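Local coordinates for 6-aminohexanoate-cyclic-dimer hydrolase (Arthrobacter sp., PDB 3A2Q), which hydrolyses the cyclic dimer of 6-aminohexanoate, a by-product of nylon-6 manufacture, to its linear dimer as a member of the amidase family, at residues A[75-80]-A[97-102]; A[81-86]-A[93-98]; A[69-74]-A[101-106]; A[47-52]-A[112-117]; A[105-110]-A[226-231]. The protein carries 1 engineered substitution. All blocks are in the same frame, centred on the assembly; numbering follows the deposited sequence.

Contact 1 of 5, residues A[75-80]-A[97-102]; sequences TVVSQG and ADHDAY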
# COMPACT_ATOMS: atom_id res chain seq x y z
N THR A 75 6.66 10.06 -2.44
CA THR A 75 6.32 10.71 -1.17
C THR A 75 7.48 10.83 -0.18
O THR A 75 8.03 11.92 -0.00
CB THR A 75 5.14 9.97 -0.47
OG1 THR A 75 4.08 9.79 -1.41
CG2 THR A 75 4.62 10.78 0.72
N VAL A 76 7.84 9.73 0.47
CA VAL A 76 8.93 9.76 1.43
C VAL A 76 10.23 9.66 0.64
O VAL A 76 10.28 9.01 -0.39
CB VAL A 76 8.85 8.58 2.43
CG1 VAL A 76 7.55 8.65 3.21
CG2 VAL A 76 8.95 7.26 1.70
N VAL A 77 11.27 10.33 1.13
CA VAL A 77 12.56 10.31 0.45
C VAL A 77 13.70 9.97 1.39
O VAL A 77 13.55 10.05 2.61
CB VAL A 77 12.86 11.67 -0.23
CG1 VAL A 77 11.85 11.92 -1.34
CG2 VAL A 77 12.80 12.79 0.79
N SER A 78 14.83 9.57 0.82
CA SER A 78 16.02 9.23 1.60
C SER A 78 17.14 10.19 1.19
O SER A 78 17.36 10.43 -0.00
CB SER A 78 16.43 7.78 1.35
OG SER A 78 16.55 7.51 -0.04
N GLN A 79 17.84 10.73 2.18
CA GLN A 79 18.91 11.70 1.95
C GLN A 79 20.01 11.26 0.99
O GLN A 79 20.57 10.17 1.13
CB GLN A 79 19.53 12.09 3.29
CG GLN A 79 20.59 13.18 3.21
CD GLN A 79 21.06 13.62 4.58
OE1 GLN A 79 21.57 12.81 5.36
NE2 GLN A 79 20.89 14.90 4.88
N GLY A 80 20.29 12.11 0.01
CA GLY A 80 21.33 11.83 -0.96
C GLY A 80 21.02 10.79 -2.02
O GLY A 80 21.88 10.49 -2.86
N ALA A 97 17.28 13.58 -3.33
CA ALA A 97 16.67 14.23 -2.17
C ALA A 97 17.75 14.74 -1.22
O ALA A 97 18.83 14.16 -1.11
CB ALA A 97 15.74 13.27 -1.45
N ASP A 98 17.44 15.82 -0.50
CA ASP A 98 18.40 16.40 0.43
C ASP A 98 18.17 16.05 1.90
O ASP A 98 18.92 16.49 2.76
CB ASP A 98 18.41 17.92 0.28
CG ASP A 98 17.03 18.53 0.43
OD1 ASP A 98 16.37 18.24 1.45
OD2 ASP A 98 16.61 19.30 -0.46
N HIS A 99 17.14 15.25 2.18
CA HIS A 99 16.85 14.89 3.56
C HIS A 99 16.17 13.53 3.70
O HIS A 99 15.82 12.90 2.70
CB HIS A 99 15.95 15.94 4.20
CG HIS A 99 14.56 15.95 3.63
ND1 HIS A 99 14.27 16.51 2.40
CD2 HIS A 99 13.40 15.44 4.09
CE1 HIS A 99 12.99 16.33 2.13
NE2 HIS A 99 12.44 15.68 3.14
N ASP A 100 15.99 13.10 4.94
CA ASP A 100 15.31 11.84 5.25
C ASP A 100 13.90 12.16 5.72
O ASP A 100 13.69 13.11 6.48
CB ASP A 100 16.00 11.08 6.40
CG ASP A 100 17.27 10.36 5.97
OD1 ASP A 100 17.33 9.88 4.82
OD2 ASP A 100 18.19 10.24 6.81
N ALA A 101 12.92 11.39 5.26
CA ALA A 101 11.55 11.61 5.71
C ALA A 101 11.51 11.04 7.12
O ALA A 101 12.35 10.22 7.48
CB ALA A 101 10.58 10.85 4.81
N TYR A 102 10.54 11.47 7.92
CA TYR A 102 10.44 10.95 9.28
C TYR A 102 10.36 9.43 9.27
O TYR A 102 10.96 8.76 10.11
CB TYR A 102 9.20 11.53 9.97
CG TYR A 102 9.29 13.01 10.30
CD1 TYR A 102 8.19 13.85 10.09
CD2 TYR A 102 10.45 13.56 10.83
CE1 TYR A 102 8.25 15.20 10.41
CE2 TYR A 102 10.52 14.92 11.16
CZ TYR A 102 9.41 15.73 10.94
OH TYR A 102 9.45 17.07 11.29
O HOH W 1 21.48 16.59 2.27
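Gln79 N runs almost straight into the carboxylate of Asp100, 2.8 Å from its OD1 with 175° at the hydrogen, and reaches that oxygen from above the carboxylate plane. The two loop segments exchange backbone bonds at either end: Ala101 N gives its hydrogen to Val77 O at 3.0 Å, and Gly80 N gives its own to Ala97 O at 2.8 Å. The Gln79 side chain, extended with CG anti to the backbone N (chi1 -175°), lies along Asp98 so that NE2 makes a weak bond to Asp98 O; a water donates to that oxygen and accepts a weak bond from NE2. Both segments are irregular chain on the link between strand 68-72 and helix 102-110 of the amidase fold, and Ala101 is the N-cap residue of that helix. Apolar contacts accompany these bonds. Val77 CB sits 3.5 Å from Ala97 CB, while Val77 CG2 lies over a face of the His99 ring, 4.0 Å from its centroid, as a CH-pi contact. Val76 CB meets Ala101 CB at 3.7 Å. A second shell fixes the polar groups: His99 ND1 bonds to Asp98 OD1, with the acceptor in the ring plane, which limits rotation of the imidazole against Val77. Asp100 OD2 forms a salt bridge with Arg108, on the second turn of helix 102-110, and Ser78 OG is taken by Asp81.

Contact 2 of 5, residues A[81-86]-A[93-98]; sequences DINTSS and SGYRAD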
# COMPACT_ATOMS: atom_id res chain seq x y z
N ASP A 81 19.81 10.24 -2.01
CA ASP A 81 19.46 9.22 -2.99
C ASP A 81 18.55 9.71 -4.12
O ASP A 81 17.81 10.68 -3.97
CB ASP A 81 18.80 8.03 -2.30
CG ASP A 81 19.68 7.44 -1.21
OD1 ASP A 81 20.89 7.27 -1.45
OD2 ASP A 81 19.16 7.15 -0.11
N ILE A 82 18.64 9.03 -5.25
CA ILE A 82 17.84 9.35 -6.43
C ILE A 82 16.35 9.34 -6.09
O ILE A 82 15.88 8.46 -5.38
CB ILE A 82 18.10 8.34 -7.56
CG1 ILE A 82 19.55 8.46 -8.05
CG2 ILE A 82 17.13 8.57 -8.71
CD1 ILE A 82 19.84 9.78 -8.73
N ASN A 83 15.62 10.34 -6.59
CA ASN A 83 14.18 10.44 -6.36
C ASN A 83 13.51 10.80 -7.68
O ASN A 83 13.59 11.94 -8.13
CB ASN A 83 13.90 11.54 -5.32
CG ASN A 83 12.43 11.67 -4.99
OD1 ASN A 83 11.93 12.77 -4.76
ND2 ASN A 83 11.73 10.54 -4.96
N THR A 84 12.82 9.83 -8.28
CA THR A 84 12.17 10.07 -9.57
C THR A 84 10.65 10.16 -9.53
O THR A 84 10.05 10.88 -10.33
CB THR A 84 12.54 8.97 -10.59
OG1 THR A 84 11.95 7.72 -10.17
CG2 THR A 84 14.05 8.80 -10.68
N SER A 85 10.03 9.42 -8.61
CA SER A 85 8.57 9.39 -8.53
C SER A 85 8.07 8.88 -9.87
O SER A 85 6.92 9.11 -10.25
CB SER A 85 8.01 10.79 -8.27
OG SER A 85 8.33 11.23 -6.96
N SER A 86 8.95 8.18 -10.57
CA SER A 86 8.67 7.62 -11.89
C SER A 86 8.25 8.65 -12.93
O SER A 86 7.43 8.37 -13.81
CB SER A 86 7.63 6.50 -11.79
OG SER A 86 8.24 5.34 -11.25
N SER A 93 16.96 14.01 -14.89
CA SER A 93 17.59 15.08 -14.14
C SER A 93 18.60 14.57 -13.12
O SER A 93 19.49 15.32 -12.69
CB SER A 93 16.53 15.91 -13.40
OG SER A 93 16.09 15.23 -12.24
N GLY A 94 18.47 13.31 -12.73
CA GLY A 94 19.38 12.75 -11.75
C GLY A 94 19.19 13.36 -10.37
O GLY A 94 20.04 13.23 -9.50
N TYR A 95 18.05 14.02 -10.17
CA TYR A 95 17.73 14.65 -8.90
C TYR A 95 17.89 13.71 -7.71
O TYR A 95 17.55 12.52 -7.80
CB TYR A 95 16.29 15.20 -8.92
CG TYR A 95 15.80 15.67 -7.57
CD1 TYR A 95 16.36 16.78 -6.95
CD2 TYR A 95 14.79 14.98 -6.90
CE1 TYR A 95 15.93 17.20 -5.69
CE2 TYR A 95 14.35 15.39 -5.63
CZ TYR A 95 14.93 16.49 -5.04
OH TYR A 95 14.53 16.89 -3.78
N ARG A 96 18.41 14.23 -6.61
CA ARG A 96 18.58 13.46 -5.39
C ARG A 96 18.00 14.26 -4.22
O ARG A 96 18.19 15.47 -4.14
CB ARG A 96 20.07 13.18 -5.13
CG ARG A 96 20.68 12.17 -6.10
CD ARG A 96 22.19 12.08 -5.93
NE ARG A 96 22.79 11.13 -6.86
CZ ARG A 96 22.90 9.82 -6.63
NH1 ARG A 96 22.47 9.31 -5.49
NH2 ARG A 96 23.44 9.03 -7.54
N ALA A 97 17.28 13.58 -3.33
CA ALA A 97 16.67 14.23 -2.17
C ALA A 97 17.75 14.74 -1.22
O ALA A 97 18.83 14.16 -1.11
CB ALA A 97 15.74 13.27 -1.45
N ASP A 98 17.44 15.82 -0.50
CA ASP A 98 18.40 16.40 0.43
C ASP A 98 18.17 16.05 1.90
O ASP A 98 18.92 16.49 2.76
CB ASP A 98 18.41 17.92 0.28
CG ASP A 98 17.03 18.53 0.43
OD1 ASP A 98 16.37 18.24 1.45
OD2 ASP A 98 16.61 19.30 -0.46
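A single bridge between Ile82 and Arg96 ties together the two loops that flank helix 88-93, in the excursion between strand 68-72 and helix 102-110. Two backbone bonds frame it: Ala97 N to Asp81 O at 3.0 Å and Asn83 N to Tyr95 O at 3.2 Å. Each acceptor is also approached by a CA-H, Asp81 O by Arg96 CA at 3.2 Å and Tyr95 O by Ile82 CA at 3.5 Å. On the outer side, Arg96 runs extended from CG to NE and its guanidinium lies against Ile82, whose CD1 stands 3.6 Å above the centre of the planar group. The same methyl reaches Gly94 O at 3.5 Å and Arg96 CG at 3.7 Å. Inside, Asn83 and Tyr95 lie side by side and point the same way, with amide and ring planes 52° apart; Asn83 CB and OD1 touch the CE2 corner of the ring, and Asn83 O is at the ring edge, in plane. Tyr95 also packs on Leu330 and Ile331 of helix 308-331. Asn83 ND2 turns to Asp73, and Asp81 OD2 to Ser78 and to Lys52, whose salt bridge would probably favour the charged form of the aspartate. The Arg96 guanidinium is thus held in two ways, by an apolar methyl over one face and by a hydrogen bond from NH1 to Gly80 O.

Contact 3 of 5, residues A[69-74]-A[101-106]; sequences YLLKDL and AYFVQR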
# COMPACT_ATOMS: atom_id res chain seq x y z
N TYR A 69 15.00 -3.45 4.44
CA TYR A 69 13.64 -3.07 4.07
C TYR A 69 13.73 -2.22 2.80
O TYR A 69 14.78 -1.68 2.47
CB TYR A 69 12.96 -2.29 5.20
CG TYR A 69 13.17 -0.80 5.19
CD1 TYR A 69 12.23 0.06 4.62
CD2 TYR A 69 14.30 -0.23 5.77
CE1 TYR A 69 12.40 1.44 4.64
CE2 TYR A 69 14.49 1.15 5.79
CZ TYR A 69 13.53 1.98 5.23
OH TYR A 69 13.71 3.34 5.25
N LEU A 70 12.61 -2.13 2.09
CA LEU A 70 12.56 -1.36 0.85
C LEU A 70 11.59 -0.18 0.96
O LEU A 70 10.57 -0.25 1.64
CB LEU A 70 12.16 -2.29 -0.30
CG LEU A 70 13.25 -3.31 -0.66
CD1 LEU A 70 12.68 -4.42 -1.51
CD2 LEU A 70 14.38 -2.58 -1.37
N LEU A 71 11.93 0.89 0.25
CA LEU A 71 11.17 2.12 0.25
C LEU A 71 10.62 2.46 -1.13
O LEU A 71 11.33 2.35 -2.13
CB LEU A 71 12.09 3.25 0.72
CG LEU A 71 11.55 4.63 1.09
CD1 LEU A 71 10.77 4.52 2.39
CD2 LEU A 71 12.71 5.60 1.25
N LYS A 72 9.36 2.86 -1.20
CA LYS A 72 8.74 3.23 -2.47
C LYS A 72 9.35 4.56 -2.90
O LYS A 72 9.58 5.43 -2.06
CB LYS A 72 7.23 3.39 -2.29
CG LYS A 72 6.45 3.68 -3.56
CD LYS A 72 4.97 3.85 -3.26
CE LYS A 72 4.13 3.96 -4.52
NZ LYS A 72 2.69 4.22 -4.21
N ASP A 73 9.62 4.72 -4.19
CA ASP A 73 10.20 5.97 -4.67
C ASP A 73 9.10 7.00 -4.93
O ASP A 73 8.95 7.51 -6.05
CB ASP A 73 11.03 5.74 -5.94
CG ASP A 73 11.75 7.00 -6.40
OD1 ASP A 73 12.22 7.76 -5.53
OD2 ASP A 73 11.84 7.23 -7.62
N LEU A 74 8.34 7.29 -3.88
CA LEU A 74 7.25 8.26 -3.95
C LEU A 74 6.95 8.77 -2.53
O LEU A 74 6.98 8.00 -1.56
CB LEU A 74 6.00 7.60 -4.52
CG LEU A 74 4.82 8.52 -4.86
CD1 LEU A 74 5.17 9.39 -6.06
CD2 LEU A 74 3.59 7.67 -5.17
N ALA A 101 12.92 11.39 5.26
CA ALA A 101 11.55 11.61 5.71
C ALA A 101 11.51 11.04 7.12
O ALA A 101 12.35 10.22 7.48
CB ALA A 101 10.58 10.85 4.81
N TYR A 102 10.54 11.47 7.92
CA TYR A 102 10.44 10.95 9.28
C TYR A 102 10.36 9.43 9.27
O TYR A 102 10.96 8.76 10.11
CB TYR A 102 9.20 11.53 9.97
CG TYR A 102 9.29 13.01 10.30
CD1 TYR A 102 8.19 13.85 10.09
CD2 TYR A 102 10.45 13.56 10.83
CE1 TYR A 102 8.25 15.20 10.41
CE2 TYR A 102 10.52 14.92 11.16
CZ TYR A 102 9.41 15.73 10.94
OH TYR A 102 9.45 17.07 11.29
N PHE A 103 9.60 8.87 8.33
CA PHE A 103 9.45 7.42 8.21
C PHE A 103 10.82 6.76 8.11
O PHE A 103 11.11 5.80 8.82
CB PHE A 103 8.63 7.06 6.96
CG PHE A 103 8.30 5.59 6.84
CD1 PHE A 103 7.11 5.08 7.35
CD2 PHE A 103 9.20 4.71 6.23
CE1 PHE A 103 6.81 3.72 7.25
CE2 PHE A 103 8.91 3.35 6.13
CZ PHE A 103 7.71 2.86 6.65
N VAL A 104 11.66 7.29 7.22
CA VAL A 104 13.00 6.75 7.01
C VAL A 104 13.86 6.83 8.27
O VAL A 104 14.58 5.89 8.59
CB VAL A 104 13.71 7.46 5.84
CG1 VAL A 104 15.16 7.02 5.74
CG2 VAL A 104 12.99 7.15 4.54
N GLN A 105 13.79 7.95 8.98
CA GLN A 105 14.58 8.11 10.20
C GLN A 105 14.14 7.11 11.26
O GLN A 105 14.98 6.52 11.95
CB GLN A 105 14.43 9.53 10.75
CG GLN A 105 14.84 10.62 9.79
CD GLN A 105 14.78 12.00 10.42
OE1 GLN A 105 13.80 12.34 11.09
NE2 GLN A 105 15.81 12.80 10.20
N ARG A 106 12.83 6.94 11.40
CA ARG A 106 12.26 6.01 12.38
C ARG A 106 12.71 4.57 12.13
O ARG A 106 13.02 3.84 13.07
CB ARG A 106 10.73 6.08 12.36
CG ARG A 106 10.12 7.30 13.06
CD ARG A 106 10.46 7.31 14.55
NE ARG A 106 9.64 8.26 15.30
CZ ARG A 106 8.36 8.06 15.61
NH1 ARG A 106 7.74 6.95 15.25
NH2 ARG A 106 7.69 8.99 16.29
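Leu71 and Val104 meet at about a right angle, with Leu71 CD2 lying 3.6 Å from Val104 CG2. The leucine reaches across from its strand with CG anti to the backbone N (chi1 -168°), which carries CG toward the helix, where both methyls find Val104. Leu71 CD1 touches Val104 CG2 at 4.1 Å and also meets Phe103: the leucine and the phenylalanine slide past each other in opposite directions, Leu71 CD1 coming 4.2 Å from Phe103 CD2. Tyr69 also crosses Val104 at about a right angle, bringing its OH to 3.9 Å from both CA and CG2 of Val104. That hydroxyl therefore abuts the helix backbone as well as the valine methyl. Tyr69 CE1 touches Phe103 CE2 at 4.2 Å, near the plane of the phenylalanine ring and at its edge. Strand 69-72 and helix 102-106 run antiparallel, with 176° between their directions and their axes 11.0 Å apart. The helix belongs to a beta-alpha-beta crossover, in the connection from strand 68-72 to its parallel neighbour 113-118, and lies along one face of the mixed sheet of the amidase fold. The side chains of Tyr69 and Leu71 project to this face and meet the helix, and all four touching residues are buried. Next to them, Phe103 stacks edge-to-face with His167 on strand 165-170, while Tyr69 and Leu71 also pack on Leu114 of strand 113-118. Lys72, which ends the strand, belongs by similarity to the charge relay system, and its NZ bonds to Ser150, Ser151 and Asn169.

Contact 4 of 5, residues A[47-52]-A[112-117]; sequences IPLFEK and FVLLGK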
# COMPACT_ATOMS: atom_id res chain seq x y z
N ILE A 47 16.00 1.12 -7.71
CA ILE A 47 17.14 1.88 -7.25
C ILE A 47 17.81 1.18 -6.08
O ILE A 47 17.46 1.42 -4.93
CB ILE A 47 16.74 3.30 -6.78
CG1 ILE A 47 16.01 4.04 -7.90
CG2 ILE A 47 17.98 4.07 -6.35
CD1 ILE A 47 15.33 5.32 -7.45
N PRO A 48 18.77 0.28 -6.37
CA PRO A 48 19.46 -0.44 -5.30
C PRO A 48 20.31 0.53 -4.48
O PRO A 48 20.86 1.48 -5.02
CB PRO A 48 20.31 -1.46 -6.05
CG PRO A 48 20.54 -0.81 -7.37
CD PRO A 48 19.21 -0.20 -7.69
N LEU A 49 20.39 0.28 -3.18
CA LEU A 49 21.18 1.10 -2.27
C LEU A 49 22.01 0.17 -1.40
O LEU A 49 22.00 0.29 -0.17
CB LEU A 49 20.26 1.95 -1.39
CG LEU A 49 19.32 2.92 -2.10
CD1 LEU A 49 18.37 3.54 -1.09
CD2 LEU A 49 20.13 3.99 -2.81
N PHE A 50 22.73 -0.74 -2.04
CA PHE A 50 23.55 -1.71 -1.31
C PHE A 50 24.66 -1.09 -0.46
O PHE A 50 24.95 -1.59 0.63
CB PHE A 50 24.14 -2.73 -2.29
CG PHE A 50 23.11 -3.39 -3.17
CD1 PHE A 50 21.89 -3.80 -2.65
CD2 PHE A 50 23.38 -3.62 -4.52
CE1 PHE A 50 20.94 -4.43 -3.46
CE2 PHE A 50 22.44 -4.24 -5.34
CZ PHE A 50 21.22 -4.65 -4.81
N GLU A 51 25.28 -0.03 -0.94
CA GLU A 51 26.34 0.61 -0.17
C GLU A 51 25.79 1.23 1.11
O GLU A 51 26.33 1.00 2.19
CB GLU A 51 27.07 1.65 -1.02
CG GLU A 51 27.73 1.06 -2.26
CD GLU A 51 28.69 -0.08 -1.94
OE1 GLU A 51 29.16 -0.75 -2.89
OE2 GLU A 51 28.98 -0.31 -0.75
N LYS A 52 24.73 2.02 0.99
CA LYS A 52 24.13 2.64 2.17
C LYS A 52 23.68 1.53 3.11
O LYS A 52 23.89 1.61 4.31
CB LYS A 52 22.93 3.51 1.80
CG LYS A 52 22.13 3.97 3.01
CD LYS A 52 21.02 4.94 2.67
CE LYS A 52 21.57 6.32 2.32
NZ LYS A 52 20.47 7.33 2.19
N PHE A 112 16.60 -1.13 11.12
CA PHE A 112 16.40 -1.55 9.74
C PHE A 112 17.45 -0.89 8.85
O PHE A 112 17.93 0.20 9.16
CB PHE A 112 15.00 -1.13 9.26
CG PHE A 112 13.88 -1.98 9.82
CD1 PHE A 112 13.66 -3.26 9.34
CD2 PHE A 112 13.05 -1.48 10.82
CE1 PHE A 112 12.62 -4.05 9.85
CE2 PHE A 112 12.00 -2.26 11.34
CZ PHE A 112 11.79 -3.54 10.85
N VAL A 113 17.81 -1.54 7.74
CA VAL A 113 18.78 -0.96 6.82
C VAL A 113 18.11 -0.72 5.46
O VAL A 113 17.46 -1.61 4.92
CB VAL A 113 20.04 -1.88 6.65
CG1 VAL A 113 20.61 -2.24 8.02
CG2 VAL A 113 19.70 -3.13 5.86
N LEU A 114 18.25 0.49 4.94
CA LEU A 114 17.64 0.84 3.66
C LEU A 114 18.35 0.14 2.51
O LEU A 114 19.45 0.54 2.11
CB LEU A 114 17.67 2.36 3.45
CG LEU A 114 16.99 2.86 2.18
CD1 LEU A 114 15.59 2.28 2.09
CD2 LEU A 114 16.95 4.39 2.18
N LEU A 115 17.71 -0.89 1.96
CA LEU A 115 18.27 -1.68 0.87
C LEU A 115 18.10 -1.07 -0.51
O LEU A 115 18.90 -1.31 -1.41
CB LEU A 115 17.66 -3.08 0.89
CG LEU A 115 18.27 -4.12 -0.06
CD1 LEU A 115 19.73 -4.36 0.33
CD2 LEU A 115 17.48 -5.42 0.02
N GLY A 116 17.04 -0.28 -0.69
CA GLY A 116 16.80 0.34 -1.99
C GLY A 116 15.39 0.85 -2.15
O GLY A 116 14.59 0.81 -1.21
N LYS A 117 15.07 1.34 -3.34
CA LYS A 117 13.74 1.87 -3.63
C LYS A 117 12.98 1.00 -4.63
O LYS A 117 13.57 0.38 -5.51
CB LYS A 117 13.84 3.29 -4.17
CG LYS A 117 14.41 4.30 -3.19
CD LYS A 117 14.24 5.69 -3.76
CE LYS A 117 14.53 6.78 -2.75
NZ LYS A 117 14.08 8.09 -3.30
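Leu49 places CG anti to its carbonyl carbon (chi1 -60°), which lays the side chain over the strand opposite; Leu114 instead has CG anti to the backbone N (chi1 -177°) and comes to meet it. The two leucines cross at a slant, Leu49 CD1 lying 3.6 Å from Leu114 CG, and Leu49 CG rests 3.6 Å from Gly116 CA. Lys52 CD touches Leu114 CD2 at 4.1 Å, where the lysine bends at chi3 before its amino group forms a salt bridge with Asp81. Phe50 and Leu115 also cross at a slant: Leu115 CD1 lies in the plane of the phenyl ring, at its edge, 3.7 Å from Phe50 CD1. Pro48 CB sits over the rim of one ring face, and helix 24-42 packs against both Phe50 and Leu115. Strand 45-48, at an outer end of the mixed sheet, pairs antiparallel with strand 113-118 and leads straight into helix 50-59, Leu49 being the N-cap residue. Ile47 and Lys117 form the hydrogen-bonded pair: Lys117 N bonds to Ile47 O at 2.9 Å, and the return bond from Ile47 N to Lys117 O is weak. Pro48 faces Gly116 as the non-hydrogen-bonded pair, and Leu49 N adds one further bond, to Leu115 O at 2.8 Å. Gly116 CA is 3.2 Å from Ile47 O, a close approach at a residue without a side chain, whose backbone (phi 163°) suits glycine. Ile47 and Lys117 lie alongside one another, Ile47 CD1 3.9 Å from Lys117 CD, while Lys117 NZ hydrogen-bonds Ile82 O and forms a salt bridge with Asp73.

Contact 5 of 5, residues A[105-110]-A[226-231]; sequences QRMRAA and LDVVSG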
# COMPACT_ATOMS: atom_id res chain seq x y z
N GLN A 105 13.79 7.95 8.98
CA GLN A 105 14.58 8.11 10.20
C GLN A 105 14.14 7.11 11.26
O GLN A 105 14.98 6.52 11.95
CB GLN A 105 14.43 9.53 10.75
CG GLN A 105 14.84 10.62 9.79
CD GLN A 105 14.78 12.00 10.42
OE1 GLN A 105 13.80 12.34 11.09
NE2 GLN A 105 15.81 12.80 10.20
N ARG A 106 12.83 6.94 11.40
CA ARG A 106 12.26 6.01 12.38
C ARG A 106 12.71 4.57 12.13
O ARG A 106 13.02 3.84 13.07
CB ARG A 106 10.73 6.08 12.36
CG ARG A 106 10.12 7.30 13.06
CD ARG A 106 10.46 7.31 14.55
NE ARG A 106 9.64 8.26 15.30
CZ ARG A 106 8.36 8.06 15.61
NH1 ARG A 106 7.74 6.95 15.25
NH2 ARG A 106 7.69 8.99 16.29
N MET A 107 12.73 4.17 10.86
CA MET A 107 13.14 2.81 10.50
C MET A 107 14.62 2.56 10.83
O MET A 107 14.97 1.50 11.36
CB MET A 107 12.91 2.57 9.00
CG MET A 107 11.44 2.44 8.61
SD MET A 107 10.64 0.98 9.32
CE MET A 107 11.14 -0.27 8.11
N ARG A 108 15.47 3.52 10.50
CA ARG A 108 16.90 3.39 10.76
C ARG A 108 17.19 3.32 12.26
O ARG A 108 18.04 2.55 12.70
CB ARG A 108 17.67 4.57 10.14
CG ARG A 108 19.18 4.44 10.26
CD ARG A 108 19.91 5.51 9.47
NE ARG A 108 19.73 6.85 10.02
CZ ARG A 108 19.16 7.85 9.37
NH1 ARG A 108 18.70 7.68 8.13
NH2 ARG A 108 19.05 9.04 9.95
N ALA A 109 16.48 4.13 13.04
CA ALA A 109 16.66 4.14 14.49
C ALA A 109 16.24 2.80 15.09
O ALA A 109 16.73 2.40 16.15
CB ALA A 109 15.85 5.27 15.12
N ALA A 110 15.33 2.12 14.40
CA ALA A 110 14.84 0.82 14.86
C ALA A 110 15.81 -0.31 14.54
O ALA A 110 15.70 -1.40 15.09
CB ALA A 110 13.48 0.54 14.22
N LEU A 226 4.31 -0.80 13.02
CA LEU A 226 3.47 0.29 13.49
C LEU A 226 4.09 0.93 14.72
O LEU A 226 4.06 2.15 14.88
CB LEU A 226 2.07 -0.21 13.83
CG LEU A 226 1.11 -0.38 12.66
CD1 LEU A 226 -0.18 -1.03 13.13
CD2 LEU A 226 0.84 0.99 12.04
N ASP A 227 4.64 0.11 15.61
CA ASP A 227 5.26 0.63 16.82
C ASP A 227 6.48 1.47 16.48
O ASP A 227 6.88 2.35 17.24
CB ASP A 227 5.68 -0.51 17.75
CG ASP A 227 4.49 -1.27 18.31
OD1 ASP A 227 3.40 -0.67 18.43
OD2 ASP A 227 4.64 -2.47 18.63
N VAL A 228 7.07 1.19 15.32
CA VAL A 228 8.26 1.91 14.88
C VAL A 228 7.99 3.25 14.20
O VAL A 228 8.61 4.26 14.53
CB VAL A 228 9.10 1.04 13.91
CG1 VAL A 228 10.31 1.82 13.41
CG2 VAL A 228 9.55 -0.24 14.60
N VAL A 229 7.04 3.27 13.26
CA VAL A 229 6.77 4.48 12.50
C VAL A 229 5.55 5.33 12.82
O VAL A 229 5.30 6.32 12.14
CB VAL A 229 6.73 4.16 10.98
CG1 VAL A 229 8.01 3.46 10.55
CG2 VAL A 229 5.51 3.29 10.67
N SER A 230 4.79 4.96 13.84
CA SER A 230 3.58 5.71 14.18
C SER A 230 3.81 6.91 15.11
O SER A 230 4.88 7.06 15.70
CB SER A 230 2.54 4.77 14.79
OG SER A 230 2.15 3.78 13.86
N GLY A 231 2.79 7.75 15.24
CA GLY A 231 2.89 8.91 16.12
C GLY A 231 2.85 10.26 15.43
O GLY A 231 3.29 10.41 14.29
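Helix 102-110 approaches the C-terminal end of helix 219-229 most closely at Arg106 and Val229, whose CA atoms are 5.7 Å apart. Arg106 bends at chi2 (-62°) and brings NH1 between two carbonyl oxygens of that end, 2.9 Å from Val228 O and 2.9 Å from Ser230 O. The Ser230 bond is the straighter, 162° at the hydrogen, and its acceptor lies in the guanidinium plane; Val228 O is tilted slightly from it. NH2 adds a weak bond to Ser230 O. Val228 O belongs to the last turn, whose C-terminal end would probably favour a cation; Ser230 O lies just beyond. Helix 102-110, which also packs on the sheet through strand 68-72, is joined here to the end of helix 219-229. Beside the arginine the packing is apolar: Val228 CG1 is 3.5 Å from Ala110 CB and 3.4 Å from Arg106 O, and Met107 SD lies 3.8 Å from Val229 CG1. Met107 crosses Val228 at about a right angle and Val229 at a slant. Ser230, the first residue to leave the helix, bonds back through both N and OG to Leu226 O, which they reach from opposite faces of its carbonyl plane.

Overall arrangement
All five contacts belong to the amidase fold. Contacts 1 and 3 are closest, their centres about 7 Å apart; contacts 2 and 5 are farthest, at about 23 Å. Contact 4 holds edge strand 45-48 on strand 113-118, which neighbours strand 68-72 of contact 3 in the same sheet. Along the chain, contact 4 spans contact 3, which ends on the same segment as contact 1, and contact 1 in turn meets contact 2 at the shared residues Ala97 and Asp98. Contacts 1 and 2 close before contact 5 opens. Contacts 3 and 5 share helix 102-110, which thus packs on the sheet, beside Lys72 of the probable charge relay system, and on helix 219-229.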